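Local coordinates for malonyl CoA-acyl carrier protein transacylase (Clostridium perfringens, PDB 3PTW) that probably transfers the malonyl group from malonyl-CoA to acyl carrier protein, the step that supplies malonyl units for fatty acid synthesis, at residues A2-Q14 with K83-A97. Numbering follows the deposited sequence.
Sequences AKLGFLFAGQGAQ and KSHISCGLSLGEYSA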
loop_
_atom_site.group_PDB
_atom_site.type_symbol
_atom_site.label_atom_id
_atom_site.label_comp_id
_atom_site.label_asym_id
_atom_site.label_seq_id
_atom_site.Cartn_x
_atom_site.Cartn_y
_atom_site.Cartn_z
ATOM N N ALA A 2 2.469 -0.831 -21.509
ATOM C CA ALA A 2 1.367 -0.151 -22.254
ATOM C C ALA A 2 0.166 0.140 -21.342
ATOM O O ALA A 2 0.189 -0.211 -20.162
ATOM C CB ALA A 2 0.949 -0.988 -23.494
ATOM N N LYS A 3 -0.848 0.809 -21.901
ATOM C CA LYS A 3 -2.150 1.122 -21.260
ATOM C C LYS A 3 -2.253 1.114 -19.712
ATOM O O LYS A 3 -1.730 2.018 -19.072
ATOM C CB LYS A 3 -3.289 0.309 -21.901
ATOM C CG LYS A 3 -3.648 0.693 -23.332
ATOM C CD LYS A 3 -4.706 1.803 -23.386
ATOM C CE LYS A 3 -4.077 3.173 -23.598
ATOM N NZ LYS A 3 -3.388 3.256 -24.927
ATOM N N LEU A 4 -2.910 0.106 -19.131
ATOM C CA LEU A 4 -3.384 0.180 -17.734
ATOM C C LEU A 4 -2.446 -0.356 -16.659
ATOM O O LEU A 4 -1.933 -1.470 -16.773
ATOM C CB LEU A 4 -4.738 -0.526 -17.561
ATOM C CG LEU A 4 -5.829 -0.498 -18.637
ATOM C CD1 LEU A 4 -7.052 -1.212 -18.083
ATOM C CD2 LEU A 4 -6.191 0.909 -19.112
ATOM N N GLY A 5 -2.270 0.432 -15.598
ATOM C CA GLY A 5 -1.562 -0.005 -14.384
ATOM C C GLY A 5 -2.476 -0.010 -13.161
ATOM O O GLY A 5 -3.230 0.937 -12.950
ATOM N N PHE A 6 -2.424 -1.073 -12.354
ATOM C CA PHE A 6 -3.282 -1.177 -11.153
ATOM C C PHE A 6 -2.533 -0.684 -9.909
ATOM O O PHE A 6 -1.354 -0.997 -9.718
ATOM C CB PHE A 6 -3.736 -2.621 -10.895
ATOM C CG PHE A 6 -4.822 -3.126 -11.826
ATOM C CD1 PHE A 6 -5.587 -2.263 -12.591
ATOM C CD2 PHE A 6 -5.106 -4.487 -11.880
ATOM C CE1 PHE A 6 -6.599 -2.755 -13.434
ATOM C CE2 PHE A 6 -6.122 -4.989 -12.714
ATOM C CZ PHE A 6 -6.862 -4.123 -13.484
ATOM N N LEU A 7 -3.227 0.071 -9.069
ATOM C CA LEU A 7 -2.666 0.523 -7.797
ATOM C C LEU A 7 -3.600 0.025 -6.708
ATOM O O LEU A 7 -4.818 0.226 -6.783
ATOM C CB LEU A 7 -2.559 2.056 -7.736
ATOM C CG LEU A 7 -1.772 2.784 -8.831
ATOM C CD1 LEU A 7 -1.922 4.280 -8.678
ATOM C CD2 LEU A 7 -0.300 2.388 -8.876
ATOM N N PHE A 8 -3.045 -0.645 -5.714
ATOM C CA PHE A 8 -3.893 -1.201 -4.663
ATOM C C PHE A 8 -3.768 -0.413 -3.383
ATOM O O PHE A 8 -2.650 -0.157 -2.911
ATOM C CB PHE A 8 -3.592 -2.682 -4.451
ATOM C CG PHE A 8 -3.855 -3.517 -5.672
ATOM C CD1 PHE A 8 -5.165 -3.903 -5.995
ATOM C CD2 PHE A 8 -2.810 -3.881 -6.519
ATOM C CE1 PHE A 8 -5.427 -4.649 -7.128
ATOM C CE2 PHE A 8 -3.055 -4.634 -7.672
ATOM C CZ PHE A 8 -4.372 -5.022 -7.981
ATOM N N ALA A 9 -4.927 -0.036 -2.839
ATOM C CA ALA A 9 -5.031 0.749 -1.598
ATOM C C ALA A 9 -4.367 0.083 -0.414
ATOM O O ALA A 9 -4.248 -1.149 -0.366
ATOM C CB ALA A 9 -6.477 1.018 -1.276
ATOM N N GLY A 10 -3.965 0.895 0.561
ATOM C CA GLY A 10 -3.248 0.391 1.727
ATOM C C GLY A 10 -3.730 0.953 3.049
ATOM O O GLY A 10 -4.837 1.522 3.148
ATOM N N GLN A 11 -2.892 0.795 4.072
ATOM C CA GLN A 11 -3.271 1.177 5.429
ATOM C C GLN A 11 -3.527 2.685 5.468
ATOM O O GLN A 11 -2.791 3.455 4.855
ATOM C CB GLN A 11 -2.195 0.727 6.440
ATOM C CG GLN A 11 -2.501 1.070 7.900
ATOM C CD GLN A 11 -1.764 0.184 8.904
ATOM O OE1 GLN A 11 -1.757 -1.046 8.791
ATOM N NE2 GLN A 11 -1.166 0.811 9.911
ATOM N N GLY A 12 -4.598 3.084 6.155
ATOM C CA GLY A 12 -4.953 4.496 6.294
ATOM C C GLY A 12 -6.163 4.910 5.485
ATOM O O GLY A 12 -6.821 5.906 5.809
ATOM N N ALA A 13 -6.462 4.151 4.432
ATOM C CA ALA A 13 -7.652 4.396 3.605
ATOM C C ALA A 13 -8.892 3.582 4.017
ATOM O O ALA A 13 -9.959 3.720 3.408
ATOM C CB ALA A 13 -7.324 4.159 2.130
ATOM N N GLN A 14 -8.773 2.736 5.034
ATOM C CA GLN A 14 -9.915 1.916 5.464
ATOM C C GLN A 14 -11.032 2.763 6.072
ATOM O O GLN A 14 -10.782 3.828 6.628
ATOM C CB GLN A 14 -9.485 0.816 6.449
ATOM C CG GLN A 14 -9.176 1.297 7.883
ATOM C CD GLN A 14 -7.802 1.953 8.034
ATOM O OE1 GLN A 14 -7.012 1.994 7.093
ATOM N NE2 GLN A 14 -7.516 2.465 9.228
ATOM N N LYS A 83 -8.447 -5.189 -17.043
ATOM C CA LYS A 83 -7.268 -5.976 -16.721
ATOM C C LYS A 83 -5.988 -5.206 -16.983
ATOM O O LYS A 83 -5.995 -4.193 -17.679
ATOM C CB LYS A 83 -7.280 -7.297 -17.496
ATOM C CG LYS A 83 -7.907 -7.220 -18.876
ATOM C CD LYS A 83 -8.226 -8.614 -19.404
ATOM C CE LYS A 83 -9.162 -9.377 -18.463
ATOM N NZ LYS A 83 -9.495 -10.716 -19.008
ATOM N N SER A 84 -4.899 -5.704 -16.405
ATOM C CA SER A 84 -3.593 -5.072 -16.422
ATOM C C SER A 84 -2.561 -6.091 -15.958
ATOM O O SER A 84 -2.856 -6.961 -15.134
ATOM C CB SER A 84 -3.560 -3.875 -15.467
ATOM O OG SER A 84 -2.227 -3.570 -15.043
ATOM N N HIS A 85 -1.348 -5.966 -16.479
ATOM C CA HIS A 85 -0.237 -6.789 -16.017
ATOM C C HIS A 85 0.921 -5.946 -15.479
ATOM O O HIS A 85 2.078 -6.392 -15.469
ATOM C CB HIS A 85 0.234 -7.716 -17.132
ATOM C CG HIS A 85 0.689 -7.000 -18.367
ATOM N ND1 HIS A 85 -0.161 -6.702 -19.413
ATOM C CD2 HIS A 85 1.911 -6.550 -18.734
ATOM C CE1 HIS A 85 0.516 -6.089 -20.365
ATOM N NE2 HIS A 85 1.777 -5.985 -19.980
ATOM N N ILE A 86 0.611 -4.719 -15.053
ATOM C CA ILE A 86 1.576 -3.870 -14.338
ATOM C C ILE A 86 0.894 -3.238 -13.130
ATOM O O ILE A 86 -0.051 -2.459 -13.279
ATOM C CB ILE A 86 2.204 -2.750 -15.232
ATOM C CG1 ILE A 86 2.542 -3.269 -16.640
ATOM C CG2 ILE A 86 3.446 -2.173 -14.549
ATOM C CD1 ILE A 86 2.889 -2.164 -17.681
ATOM N N SER A 87 1.357 -3.588 -11.933
ATOM C CA SER A 87 0.717 -3.111 -10.708
ATOM C C SER A 87 1.690 -2.832 -9.573
ATOM O O SER A 87 2.854 -3.227 -9.616
ATOM C CB SER A 87 -0.390 -4.074 -10.253
ATOM O OG SER A 87 0.119 -5.327 -9.840
ATOM N N CYS A 88 1.207 -2.110 -8.569
ATOM C CA CYS A 88 1.950 -1.936 -7.332
ATOM C C CYS A 88 1.026 -1.398 -6.280
ATOM O O CYS A 88 -0.152 -1.132 -6.565
ATOM C CB CYS A 88 3.171 -1.025 -7.520
ATOM S SG CYS A 88 2.890 0.721 -7.432
ATOM N N GLY A 89 1.566 -1.271 -5.071
ATOM C CA GLY A 89 0.873 -0.703 -3.928
ATOM C C GLY A 89 1.811 0.189 -3.126
ATOM O O GLY A 89 2.934 0.494 -3.560
ATOM N N LEU A 90 1.349 0.612 -1.951
ATOM C CA LEU A 90 2.143 1.484 -1.085
ATOM C C LEU A 90 2.129 0.816 0.274
ATOM O O LEU A 90 1.140 0.925 1.022
ATOM C CB LEU A 90 1.527 2.894 -1.045
ATOM C CG LEU A 90 2.018 4.125 -0.243
ATOM C CD1 LEU A 90 2.888 3.844 0.979
ATOM C CD2 LEU A 90 2.699 5.113 -1.091
ATOM N N SER A 91 3.224 0.099 0.562
ATOM C CA SER A 91 3.335 -0.817 1.701
ATOM C C SER A 91 2.369 -2.009 1.549
ATOM O O SER A 91 2.692 -2.970 0.841
ATOM C CB SER A 91 3.204 -0.085 3.056
ATOM O OG SER A 91 3.317 -0.986 4.149
ATOM N N LEU A 92 1.193 -1.943 2.171
ATOM C CA LEU A 92 0.283 -3.092 2.216
ATOM C C LEU A 92 -0.229 -3.561 0.852
ATOM O O LEU A 92 -0.320 -4.773 0.607
ATOM C CB LEU A 92 -0.912 -2.821 3.136
ATOM C CG LEU A 92 -2.001 -3.905 3.137
ATOM C CD1 LEU A 92 -1.489 -5.233 3.706
ATOM C CD2 LEU A 92 -3.231 -3.437 3.888
ATOM N N GLY A 93 -0.574 -2.612 -0.018
ATOM C CA GLY A 93 -1.104 -2.924 -1.358
ATOM C C GLY A 93 -0.136 -3.691 -2.261
ATOM O O GLY A 93 -0.546 -4.219 -3.304
ATOM N N GLU A 94 1.136 -3.773 -1.859
ATOM C CA GLU A 94 2.114 -4.608 -2.565
ATOM C C GLU A 94 1.693 -6.068 -2.503
ATOM O O GLU A 94 1.923 -6.826 -3.452
ATOM C CB GLU A 94 3.520 -4.446 -1.983
ATOM C CG GLU A 94 4.583 -5.372 -2.613
ATOM C CD GLU A 94 5.957 -4.756 -2.587
ATOM O OE1 GLU A 94 6.053 -3.503 -2.687
ATOM O OE2 GLU A 94 6.944 -5.520 -2.473
ATOM N N TYR A 95 1.038 -6.447 -1.399
ATOM C CA TYR A 95 0.464 -7.794 -1.275
ATOM C C TYR A 95 -0.675 -8.043 -2.262
ATOM O O TYR A 95 -0.719 -9.098 -2.875
ATOM C CB TYR A 95 0.057 -8.116 0.171
ATOM C CG TYR A 95 1.269 -8.362 1.040
ATOM C CD1 TYR A 95 1.764 -9.651 1.231
ATOM C CD2 TYR A 95 1.949 -7.299 1.645
ATOM C CE1 TYR A 95 2.894 -9.880 2.004
ATOM C CE2 TYR A 95 3.089 -7.525 2.423
ATOM C CZ TYR A 95 3.546 -8.815 2.599
ATOM O OH TYR A 95 4.668 -9.061 3.363
ATOM N N SER A 96 -1.576 -7.075 -2.434
ATOM C CA SER A 96 -2.663 -7.234 -3.407
ATOM C C SER A 96 -2.090 -7.382 -4.817
ATOM O O SER A 96 -2.647 -8.086 -5.642
ATOM C CB SER A 96 -3.620 -6.027 -3.398
ATOM O OG SER A 96 -4.124 -5.718 -2.104
ATOM N N ALA A 97 -1.007 -6.665 -5.099
ATOM C CA ALA A 97 -0.363 -6.774 -6.408
ATOM C C ALA A 97 0.214 -8.191 -6.598
ATOM O O ALA A 97 -0.019 -8.815 -7.637
ATOM C CB ALA A 97 0.698 -5.701 -6.574
HETATM O O HOH W 1 -1.139 0.423 -0.747
HETATM O O HOH W 2 -0.210 0.346 3.878
#
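Strand 4-8 pairs in parallel with strand 86-89, which runs into the probable nucleophile elbow of the acyl transferase domain. Phe6 N donates to Ile86 O (2.9 Å), Cys88 N to Phe6 O, and Phe8 N to Cys88 O. Just ahead of strand 86-89, Ser84 reaches across to Leu4. Ser84 OG lies anti to the backbone N (chi1 156°), a rotation that brings it 2.7 Å from Leu4 O. The hydroxyl donates from above that carbonyl plane. The same OG accepts from Ile86 N in an ST turn. Ser84 CB sits over the centre of the Phe6 ring, 3.6 Å from its centroid, as a CH-pi contact. Phe6 also meets Leu74 of helix 59-79.

The Gly89-Leu90-Ser91-Leu92-Gly93 run matches the GxSxG pattern of serine acyltransferases. This makes Ser91 the likely nucleophile; Ser91 OG accepts a hydrogen bond from Arg116. The Ser91 backbone has a positive phi (65°), as expected of the strained turn between strand and helix. The Phe8 ring packs on the first turn of helix 93-100. Ser96 CB lies over one face, 3.4 Å from Phe8 CG, and Ser87 OG is at the ring edge. Ser96 OG is hydrogen-bonded to Asn70. Gly93 CA comes 3.5 Å from Phe8 O in a CA-H...O contact, which brings the start of the helix close against the end of strand 4-8. Where the strands part, two waters link the backbones. One molecule donates to Phe8 O and accepts from Leu90 N. A second accepts from Gln11 N (2.7 Å) and Leu92 N. On the other sheet face, Leu7 CD2 touches Cys88 SG beside Met262.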